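Long-range contacts in putative pachytene checkpoint protein 2 (Caenorhabditis elegans, PDB 4XGU), which binds and hydrolyses ATP as an AAA+ protein remodeler and probably plays a key role in chromosome recombination during meiosis: residues 9-14 and 73-78; 96-101 and 126-131; 232-237 and 284-289. All blocks are in the same frame, centred on the assembly; numbering follows the deposited sequence.

The three contacts follow one another along the chain, each closing before the next opens. Contact 1 borders the three-stranded sheet of the N-terminal domain, and contact 2 brings the chain leaving strand 95-98 of that sheet against the end of strand 123-127, in the seven-stranded sheet. Their centres lie about 20 Å apart, yet they touch, because strands 12-16 and 95-98 are neighbours: A13 O and H96 N, 2.7 Å apart, are probably hydrogen-bonded. Contact 2 thus joins the N-terminal sheet to the ATPase sheet, whereas contact 3 pairs two helices within the AAA ATPase region; its centre is about 33 Å from that of contact 1 and about 24 Å from that of contact 2, and it touches neither.

Contact 1: 9-14 and 73-78; sequences KNIHAE and TCELRD
An ST turn just past strand 68-72 meets the chain leading into strand 12-16, so that T73 and E75 grip the backbone of N10 while T73 also packs on I11. The turn is closed by the backbone N of E75, which donates to T73 OG1 over 3.1 Å in an almost straight bond (170° at the hydrogen). That same hydroxyl gives its own hydrogen to N10 O at 3.2 Å, approaching somewhat out of the carbonyl plane. T73 OG1 stands anti to the backbone N (chi1 179°) and in this position can act as acceptor inside the turn and donor across the contact, which fixes its rotation from two sides.

Two residues further on, E75 reaches back toward the same peptide region. Its chain is extended beyond CG, and OE2 receives the backbone N of N10 at 3.3 Å; the donor comes in on the syn side of the carboxylate but well out of its plane, and the bond is bent, 139° at the hydrogen. The apolar half of the contact is small. I11 CG2 lies 3.8 Å from T73 CB and I11 CG1 3.9 Å from the same atom, so the two branches straddle the threonine's beta carbon.

Neighbours complete the setting: N46 OD1 takes the backbone N of T73, and W47 NE1 donates to T73 O. On the outer side K9 turns its amine away to a salt bridge with E400 of a second subunit, whose P399 also packs on K9 and N10. The motif is thus an ST turn, with T73 OG1 accepting from E75 N, placed where the antiparallel strands 12-16 and 68-72 of the Pch2 N-terminal domain adjoin loops.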
loop_
_atom_site.group_PDB
_atom_site.type_symbol
_atom_site.label_atom_id
_atom_site.label_comp_id
_atom_site.label_asym_id
_atom_site.label_seq_id
_atom_site.Cartn_x
_atom_site.Cartn_y
_atom_site.Cartn_z
ATOM N N LYS B 9 -57.329 1.124 16.348
ATOM C CA LYS B 9 -57.744 1.008 14.950
ATOM C C LYS B 9 -57.275 -0.273 14.252
ATOM O O LYS B 9 -58.103 -1.047 13.770
ATOM C CB LYS B 9 -57.274 2.233 14.165
ATOM C CG LYS B 9 -58.104 3.479 14.439
ATOM C CD LYS B 9 -58.063 4.438 13.262
ATOM C CE LYS B 9 -59.017 5.608 13.459
ATOM N NZ LYS B 9 -59.009 6.529 12.288
ATOM N N ASN B 10 -55.968 -0.500 14.187
ATOM C CA ASN B 10 -55.464 -1.705 13.530
ATOM C C ASN B 10 -54.691 -2.628 14.458
ATOM O O ASN B 10 -53.578 -2.321 14.889
ATOM C CB ASN B 10 -54.582 -1.342 12.337
ATOM C CG ASN B 10 -55.255 -1.625 11.006
ATOM O OD1 ASN B 10 -56.481 -1.715 10.925
ATOM N ND2 ASN B 10 -54.453 -1.773 9.955
ATOM N N ILE B 11 -55.300 -3.768 14.757
ATOM C CA ILE B 11 -54.651 -4.816 15.524
ATOM C C ILE B 11 -54.754 -6.113 14.738
ATOM O O ILE B 11 -55.781 -6.388 14.117
ATOM C CB ILE B 11 -55.285 -4.993 16.915
ATOM C CG1 ILE B 11 -55.468 -3.639 17.597
ATOM C CG2 ILE B 11 -54.432 -5.910 17.775
ATOM C CD1 ILE B 11 -56.023 -3.736 18.998
ATOM N N HIS B 12 -53.690 -6.908 14.759
ATOM C CA HIS B 12 -53.658 -8.142 13.990
ATOM C C HIS B 12 -53.765 -9.370 14.885
ATOM O O HIS B 12 -53.514 -9.304 16.090
ATOM C CB HIS B 12 -52.377 -8.213 13.157
ATOM C CG HIS B 12 -52.254 -7.117 12.145
ATOM N ND1 HIS B 12 -52.546 -7.302 10.808
ATOM C CD2 HIS B 12 -51.875 -5.825 12.271
ATOM C CE1 HIS B 12 -52.348 -6.170 10.159
ATOM N NE2 HIS B 12 -51.942 -5.257 11.022
ATOM N N ALA B 13 -54.145 -10.492 14.287
ATOM C CA ALA B 13 -54.180 -11.750 15.010
ATOM C C ALA B 13 -53.654 -12.887 14.140
ATOM O O ALA B 13 -54.115 -13.092 13.016
ATOM C CB ALA B 13 -55.588 -12.050 15.491
ATOM N N GLU B 14 -52.677 -13.615 14.668
ATOM C CA GLU B 14 -52.110 -14.764 13.982
ATOM C C GLU B 14 -52.566 -16.027 14.689
ATOM O O GLU B 14 -52.425 -16.145 15.903
ATOM C CB GLU B 14 -50.583 -14.684 13.952
ATOM C CG GLU B 14 -50.045 -13.366 13.417
ATOM C CD GLU B 14 -48.559 -13.186 13.675
ATOM O OE1 GLU B 14 -47.906 -14.165 14.100
ATOM O OE2 GLU B 14 -48.045 -12.066 13.455
ATOM N N THR B 73 -50.332 -5.481 18.314
ATOM C CA THR B 73 -50.411 -4.199 17.634
ATOM C C THR B 73 -49.158 -3.389 17.915
ATOM O O THR B 73 -48.460 -3.630 18.901
ATOM C CB THR B 73 -51.632 -3.390 18.075
ATOM O OG1 THR B 73 -51.642 -2.135 17.384
ATOM C CG2 THR B 73 -51.569 -3.134 19.571
ATOM N N CYS B 74 -48.875 -2.424 17.048
ATOM C CA CYS B 74 -47.711 -1.567 17.220
ATOM C C CYS B 74 -48.091 -0.292 17.967
ATOM O O CYS B 74 -47.228 0.501 18.336
ATOM C CB CYS B 74 -47.089 -1.238 15.863
ATOM S SG CYS B 74 -46.501 -2.698 14.956
ATOM N N GLU B 75 -49.390 -0.112 18.195
ATOM C CA GLU B 75 -49.901 1.043 18.925
ATOM C C GLU B 75 -49.630 0.926 20.422
ATOM O O GLU B 75 -49.445 1.930 21.109
ATOM C CB GLU B 75 -51.404 1.207 18.687
ATOM C CG GLU B 75 -51.807 1.293 17.225
ATOM C CD GLU B 75 -53.312 1.383 17.038
ATOM O OE1 GLU B 75 -53.886 2.455 17.325
ATOM O OE2 GLU B 75 -53.921 0.380 16.608
ATOM N N LEU B 76 -49.617 -0.305 20.922
ATOM C CA LEU B 76 -49.430 -0.550 22.349
ATOM C C LEU B 76 -48.019 -1.018 22.673
ATOM O O LEU B 76 -47.290 -1.489 21.801
ATOM C CB LEU B 76 -50.440 -1.583 22.858
ATOM C CG LEU B 76 -51.795 -1.062 23.344
ATOM C CD1 LEU B 76 -52.663 -2.210 23.834
ATOM C CD2 LEU B 76 -51.612 -0.020 24.440
ATOM N N ARG B 77 -47.647 -0.883 23.942
ATOM C CA ARG B 77 -46.345 -1.322 24.421
ATOM C C ARG B 77 -46.223 -2.839 24.269
ATOM O O ARG B 77 -47.231 -3.544 24.206
ATOM C CB ARG B 77 -46.145 -0.890 25.878
ATOM C CG ARG B 77 -44.780 -1.216 26.460
ATOM C CD ARG B 77 -44.599 -0.622 27.844
ATOM N NE ARG B 77 -44.074 0.739 27.786
ATOM C CZ ARG B 77 -44.822 1.836 27.859
ATOM N NH1 ARG B 77 -46.137 1.739 27.999
ATOM N NH2 ARG B 77 -44.251 3.033 27.796
ATOM N N ASP B 78 -44.987 -3.327 24.203
ATOM C CA ASP B 78 -44.703 -4.728 23.910
ATOM C C ASP B 78 -45.402 -5.724 24.836
ATOM O O ASP B 78 -45.721 -6.833 24.422
ATOM C CB ASP B 78 -43.191 -4.968 23.956
ATOM C CG ASP B 78 -42.804 -6.357 23.481
ATOM O OD1 ASP B 78 -43.537 -6.930 22.648
ATOM O OD2 ASP B 78 -41.761 -6.874 23.936
#

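Contact 2: 96-101 and 126-131; sequences HVYKLH and QLPCVE
The first torsions of H101 and Q126 bring imidazole and aliphatic chain together: the histidine sets CG anti to its carbonyl carbon, though at a chi1 of -31° that falls well short of a staggered position, while the glutamine holds CG anti to its backbone N (chi1 -166°) and then bends at chi2. The imidazole is thereby laid against the aliphatic part of Q126. CG of Q126 stands over one face of the H101 ring, 3.6 Å from its centroid and displaced toward the rim, a CH-pi contact; the glutamine amide itself is turned almost perpendicular to the ring. At the ring edge, H101 NE2 donates weakly to L127 O, 3.3 Å away, on the carbonyl of the cis peptide that precedes P128.

The backbones join by a single bridge between H101 and C129. H101 N gives a bond to P128 O at 2.9 Å, and V130 N returns a weak one to H101 O at 3.2 Å, the pattern of a parallel bridge. Both carbonyls have a further partner: L100 CA approaches P128 O to 3.1 Å and C129 CA approaches H101 O to 3.3 Å, as CA-H...O contacts. On the apolar flank Y98 CD2 touches P128 CG at 3.8 Å, and L100 CD1 meets V130 CG1 at 4.0 Å, the two side chains crossing at about a right angle.

Around this junction, Y98 leans on I198 of helix 185-199, whose Q194 packs on P128 and donates through NE2 to C129 O. Q126 and L127 lie against strand 206-212, while L100 touches R16 of strand 12-16, so the contact joins the N-terminal sheet to strand 123-127 of the seven-stranded sheet, next to strand 206-212.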
loop_
_atom_site.group_PDB
_atom_site.type_symbol
_atom_site.label_atom_id
_atom_site.label_comp_id
_atom_site.label_asym_id
_atom_site.label_seq_id
_atom_site.Cartn_x
_atom_site.Cartn_y
_atom_site.Cartn_z
ATOM N N HIS B 96 -54.892 -13.620 10.463
ATOM C CA HIS B 96 -54.330 -14.594 9.538
ATOM C C HIS B 96 -54.177 -15.962 10.172
ATOM O O HIS B 96 -53.685 -16.105 11.293
ATOM C CB HIS B 96 -52.979 -14.119 9.015
ATOM C CG HIS B 96 -52.985 -12.702 8.540
ATOM N ND1 HIS B 96 -52.601 -11.650 9.343
ATOM C CD2 HIS B 96 -53.338 -12.160 7.350
ATOM C CE1 HIS B 96 -52.712 -10.520 8.665
ATOM N NE2 HIS B 96 -53.157 -10.802 7.455
ATOM N N VAL B 97 -54.601 -16.971 9.429
ATOM C CA VAL B 97 -54.538 -18.336 9.894
ATOM C C VAL B 97 -53.441 -19.056 9.110
ATOM O O VAL B 97 -53.295 -18.847 7.906
ATOM C CB VAL B 97 -55.892 -19.019 9.725
ATOM C CG1 VAL B 97 -55.939 -20.323 10.490
ATOM C CG2 VAL B 97 -57.038 -18.081 10.206
ATOM N N TYR B 98 -52.657 -19.881 9.797
ATOM C CA TYR B 98 -51.473 -20.477 9.186
ATOM C C TYR B 98 -51.118 -21.824 9.807
ATOM O O TYR B 98 -51.542 -22.141 10.917
ATOM C CB TYR B 98 -50.281 -19.527 9.309
ATOM C CG TYR B 98 -49.782 -19.366 10.730
ATOM C CD1 TYR B 98 -50.434 -18.530 11.630
ATOM C CD2 TYR B 98 -48.657 -20.044 11.171
ATOM C CE1 TYR B 98 -49.979 -18.378 12.932
ATOM C CE2 TYR B 98 -48.196 -19.903 12.469
ATOM C CZ TYR B 98 -48.860 -19.069 13.345
ATOM O OH TYR B 98 -48.400 -18.929 14.636
ATOM N N LYS B 99 -50.333 -22.610 9.077
ATOM C CA LYS B 99 -49.749 -23.838 9.604
ATOM C C LYS B 99 -48.260 -23.818 9.262
ATOM O O LYS B 99 -47.898 -23.541 8.124
ATOM C CB LYS B 99 -50.448 -25.072 9.019
ATOM C CG LYS B 99 -50.481 -25.111 7.496
ATOM C CD LYS B 99 -51.064 -26.412 6.979
ATOM C CE LYS B 99 -52.469 -26.630 7.508
ATOM N NZ LYS B 99 -53.039 -27.916 7.036
ATOM N N LEU B 100 -47.397 -24.080 10.239
ATOM C CA LEU B 100 -45.955 -23.986 10.028
ATOM C C LEU B 100 -45.390 -25.236 9.391
ATOM O O LEU B 100 -45.829 -26.343 9.699
ATOM C CB LEU B 100 -45.225 -23.723 11.348
ATOM C CG LEU B 100 -45.783 -24.191 12.690
ATOM C CD1 LEU B 100 -45.625 -25.704 12.954
ATOM C CD2 LEU B 100 -45.189 -23.334 13.778
ATOM N N HIS B 101 -44.402 -25.057 8.519
ATOM C CA HIS B 101 -43.756 -26.193 7.885
ATOM C C HIS B 101 -42.667 -26.723 8.804
ATOM O O HIS B 101 -41.964 -25.943 9.451
ATOM C CB HIS B 101 -43.166 -25.806 6.526
ATOM C CG HIS B 101 -43.923 -24.722 5.820
ATOM N ND1 HIS B 101 -44.902 -24.980 4.884
ATOM C CD2 HIS B 101 -43.838 -23.375 5.912
ATOM C CE1 HIS B 101 -45.391 -23.837 4.436
ATOM N NE2 HIS B 101 -44.762 -22.848 5.043
ATOM N N GLN B 126 -38.185 -22.454 4.924
ATOM C CA GLN B 126 -39.575 -22.374 4.497
ATOM C C GLN B 126 -40.397 -21.648 5.561
ATOM O O GLN B 126 -40.495 -22.112 6.697
ATOM C CB GLN B 126 -40.131 -23.779 4.249
ATOM C CG GLN B 126 -41.447 -23.818 3.494
ATOM C CD GLN B 126 -41.303 -23.367 2.056
ATOM O OE1 GLN B 126 -40.252 -23.546 1.441
ATOM N NE2 GLN B 126 -42.359 -22.770 1.514
ATOM N N LEU B 127 -40.988 -20.512 5.202
ATOM C CA LEU B 127 -41.680 -19.679 6.187
ATOM C C LEU B 127 -43.202 -19.786 6.125
ATOM O O LEU B 127 -43.788 -19.742 5.041
ATOM C CB LEU B 127 -41.276 -18.216 6.016
ATOM C CG LEU B 127 -39.809 -17.901 6.292
ATOM C CD1 LEU B 127 -39.585 -16.394 6.297
ATOM C CD2 LEU B 127 -39.374 -18.525 7.607
ATOM N N PRO B 128 -43.852 -19.897 7.297
ATOM C CA PRO B 128 -43.226 -19.940 8.628
ATOM C C PRO B 128 -42.831 -21.349 9.073
ATOM O O PRO B 128 -43.578 -22.297 8.846
ATOM C CB PRO B 128 -44.317 -19.384 9.539
ATOM C CG PRO B 128 -45.587 -19.770 8.865
ATOM C CD PRO B 128 -45.315 -19.748 7.383
ATOM N N CYS B 129 -41.668 -21.477 9.707
ATOM C CA CYS B 129 -41.148 -22.783 10.117
ATOM C C CYS B 129 -41.241 -23.019 11.612
ATOM O O CYS B 129 -41.465 -22.090 12.374
ATOM C CB CYS B 129 -39.688 -22.942 9.684
ATOM S SG CYS B 129 -38.591 -21.649 10.292
ATOM N N VAL B 130 -41.026 -24.261 12.036
ATOM C CA VAL B 130 -41.136 -24.594 13.455
ATOM C C VAL B 130 -40.048 -23.925 14.273
ATOM O O VAL B 130 -40.257 -23.648 15.443
ATOM C CB VAL B 130 -41.097 -26.123 13.708
ATOM C CG1 VAL B 130 -41.837 -26.844 12.673
ATOM C CG2 VAL B 130 -39.686 -26.666 13.722
ATOM N N GLU B 131 -38.917 -23.619 13.643
ATOM C CA GLU B 131 -37.736 -23.183 14.372
ATOM C C GLU B 131 -37.813 -21.722 14.792
ATOM O O GLU B 131 -37.216 -21.323 15.789
ATOM C CB GLU B 131 -36.482 -23.420 13.530
ATOM C CG GLU B 131 -36.128 -24.892 13.320
ATOM C CD GLU B 131 -36.884 -25.538 12.167
ATOM O OE1 GLU B 131 -37.781 -24.884 11.596
ATOM O OE2 GLU B 131 -36.572 -26.701 11.827
#

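Contact 3: 232-237 and 284-289; sequences MFDQID and IDRIRR
Two helices of the AAA ATPase core lie side by side where I287 of one wedges between F233 and I236 of the other. Helices 228-241 and 275-288 each connect neighbouring parallel strands as beta-alpha-beta crossovers; their axes here run 5° from parallel, 10.2 Å apart. The inner side is tight: CD1 of I287 approaches F233 CD2 to 3.3 Å and I236 CG2 to 3.6 Å, and I236 CD1 covers part of one face of the F233 ring. Strand 293-299 backs I287 through V293 and I295.

The opposite flank is polar and partly open to solvent at D234 and R286. R286 starts out extended, then bends at chi3 (68°) so that its guanidinium spans two carboxylates. NH2 meets D234 OD1 at 2.7 Å from above the carboxylate plane, and NH2 also bonds to Q283 OE1; D237 also pairs, through OD1, with R290. A leucine in place of R286 would probably leave D234 without its charged mate and D237 OD2 without its partner from R286. In the present network, the second arm is the salt bridge from R286 NH1 to D237 OD2, 2.6 Å long.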
loop_
_atom_site.group_PDB
_atom_site.type_symbol
_atom_site.label_atom_id
_atom_site.label_comp_id
_atom_site.label_asym_id
_atom_site.label_seq_id
_atom_site.Cartn_x
_atom_site.Cartn_y
_atom_site.Cartn_z
ATOM N N MET B 232 -24.790 -18.032 -6.363
ATOM C CA MET B 232 -25.695 -18.139 -5.227
ATOM C C MET B 232 -26.858 -17.166 -5.363
ATOM O O MET B 232 -28.013 -17.529 -5.144
ATOM C CB MET B 232 -24.945 -17.883 -3.920
ATOM C CG MET B 232 -25.802 -18.018 -2.676
ATOM S SD MET B 232 -24.853 -17.714 -1.176
ATOM C CE MET B 232 -24.208 -16.080 -1.520
ATOM N N PHE B 233 -26.542 -15.929 -5.730
ATOM C CA PHE B 233 -27.555 -14.893 -5.874
ATOM C C PHE B 233 -28.423 -15.129 -7.109
ATOM O O PHE B 233 -29.578 -14.703 -7.155
ATOM C CB PHE B 233 -26.894 -13.514 -5.929
ATOM C CG PHE B 233 -26.583 -12.938 -4.573
ATOM C CD1 PHE B 233 -25.555 -13.450 -3.799
ATOM C CD2 PHE B 233 -27.321 -11.881 -4.071
ATOM C CE1 PHE B 233 -25.274 -12.918 -2.551
ATOM C CE2 PHE B 233 -27.044 -11.348 -2.826
ATOM C CZ PHE B 233 -26.019 -11.867 -2.065
ATOM N N ASP B 234 -27.867 -15.817 -8.104
ATOM C CA ASP B 234 -28.621 -16.173 -9.303
ATOM C C ASP B 234 -29.756 -17.137 -8.969
ATOM O O ASP B 234 -30.813 -17.110 -9.600
ATOM C CB ASP B 234 -27.702 -16.789 -10.359
ATOM C CG ASP B 234 -27.062 -15.746 -11.256
ATOM O OD1 ASP B 234 -27.774 -14.815 -11.688
ATOM O OD2 ASP B 234 -25.847 -15.856 -11.527
ATOM N N GLN B 235 -29.528 -17.989 -7.974
ATOM C CA GLN B 235 -30.560 -18.908 -7.511
ATOM C C GLN B 235 -31.637 -18.161 -6.733
ATOM O O GLN B 235 -32.825 -18.462 -6.857
ATOM C CB GLN B 235 -29.956 -20.013 -6.644
ATOM C CG GLN B 235 -30.994 -20.949 -6.057
ATOM C CD GLN B 235 -30.389 -22.214 -5.490
ATOM O OE1 GLN B 235 -29.208 -22.254 -5.148
ATOM N NE2 GLN B 235 -31.199 -23.262 -5.398
ATOM N N ILE B 236 -31.217 -17.188 -5.929
ATOM C CA ILE B 236 -32.158 -16.333 -5.217
ATOM C C ILE B 236 -33.021 -15.591 -6.220
ATOM O O ILE B 236 -34.221 -15.407 -6.013
ATOM C CB ILE B 236 -31.452 -15.301 -4.317
ATOM C CG1 ILE B 236 -30.276 -15.933 -3.578
ATOM C CG2 ILE B 236 -32.445 -14.681 -3.341
ATOM C CD1 ILE B 236 -29.575 -14.983 -2.633
ATOM N N ASP B 237 -32.393 -15.172 -7.314
ATOM C CA ASP B 237 -33.079 -14.432 -8.362
ATOM C C ASP B 237 -34.201 -15.268 -8.969
ATOM O O ASP B 237 -35.315 -14.777 -9.139
ATOM C CB ASP B 237 -32.092 -13.996 -9.443
ATOM C CG ASP B 237 -32.645 -12.898 -10.329
ATOM O OD1 ASP B 237 -33.740 -13.076 -10.901
ATOM O OD2 ASP B 237 -31.987 -11.843 -10.447
ATOM N N ILE B 284 -26.462 -7.669 -4.575
ATOM C CA ILE B 284 -27.424 -7.105 -3.635
ATOM C C ILE B 284 -28.354 -6.147 -4.368
ATOM O O ILE B 284 -29.569 -6.182 -4.179
ATOM C CB ILE B 284 -26.730 -6.365 -2.472
ATOM C CG1 ILE B 284 -26.122 -7.361 -1.487
ATOM C CG2 ILE B 284 -27.717 -5.479 -1.739
ATOM C CD1 ILE B 284 -25.428 -6.706 -0.313
ATOM N N ASP B 285 -27.775 -5.308 -5.220
ATOM C CA ASP B 285 -28.541 -4.323 -5.976
ATOM C C ASP B 285 -29.557 -4.954 -6.922
ATOM O O ASP B 285 -30.664 -4.439 -7.085
ATOM C CB ASP B 285 -27.600 -3.417 -6.769
ATOM C CG ASP B 285 -27.099 -2.244 -5.953
ATOM O OD1 ASP B 285 -26.864 -2.420 -4.738
ATOM O OD2 ASP B 285 -26.951 -1.143 -6.526
ATOM N N ARG B 286 -29.177 -6.063 -7.549
ATOM C CA ARG B 286 -30.073 -6.755 -8.469
ATOM C C ARG B 286 -31.298 -7.284 -7.745
ATOM O O ARG B 286 -32.423 -7.186 -8.232
ATOM C CB ARG B 286 -29.351 -7.910 -9.164
ATOM C CG ARG B 286 -30.292 -8.858 -9.897
ATOM C CD ARG B 286 -29.562 -9.671 -10.949
ATOM N NE ARG B 286 -28.628 -10.622 -10.359
ATOM C CZ ARG B 286 -28.679 -11.936 -10.554
ATOM N NH1 ARG B 286 -29.620 -12.457 -11.330
ATOM N NH2 ARG B 286 -27.786 -12.729 -9.977
ATOM N N ILE B 287 -31.061 -7.837 -6.564
ATOM C CA ILE B 287 -32.089 -8.524 -5.802
ATOM C C ILE B 287 -33.151 -7.578 -5.224
ATOM O O ILE B 287 -34.351 -7.856 -5.307
ATOM C CB ILE B 287 -31.433 -9.343 -4.675
ATOM C CG1 ILE B 287 -30.793 -10.603 -5.261
ATOM C CG2 ILE B 287 -32.429 -9.713 -3.609
ATOM C CD1 ILE B 287 -30.652 -11.730 -4.270
ATOM N N ARG B 288 -32.708 -6.455 -4.664
ATOM C CA ARG B 288 -33.606 -5.512 -3.998
ATOM C C ARG B 288 -34.598 -4.832 -4.945
ATOM O O ARG B 288 -35.597 -4.270 -4.497
ATOM C CB ARG B 288 -32.792 -4.444 -3.263
ATOM C CG ARG B 288 -31.640 -3.886 -4.075
ATOM C CD ARG B 288 -30.935 -2.754 -3.351
ATOM N NE ARG B 288 -31.650 -1.493 -3.509
ATOM C CZ ARG B 288 -31.253 -0.339 -2.986
ATOM N NH1 ARG B 288 -30.144 -0.284 -2.263
ATOM N NH2 ARG B 288 -31.967 0.763 -3.185
ATOM N N ARG B 289 -34.326 -4.885 -6.245
ATOM C CA ARG B 289 -35.192 -4.241 -7.231
ATOM C C ARG B 289 -36.559 -4.902 -7.324
ATOM O O ARG B 289 -37.538 -4.268 -7.716
ATOM C CB ARG B 289 -34.530 -4.237 -8.608
ATOM C CG ARG B 289 -33.688 -3.009 -8.865
ATOM C CD ARG B 289 -32.997 -3.067 -10.215
ATOM N NE ARG B 289 -31.649 -2.513 -10.125
ATOM C CZ ARG B 289 -31.373 -1.214 -10.080
ATOM N NH1 ARG B 289 -32.353 -0.320 -10.124
ATOM N NH2 ARG B 289 -30.114 -0.805 -9.991
#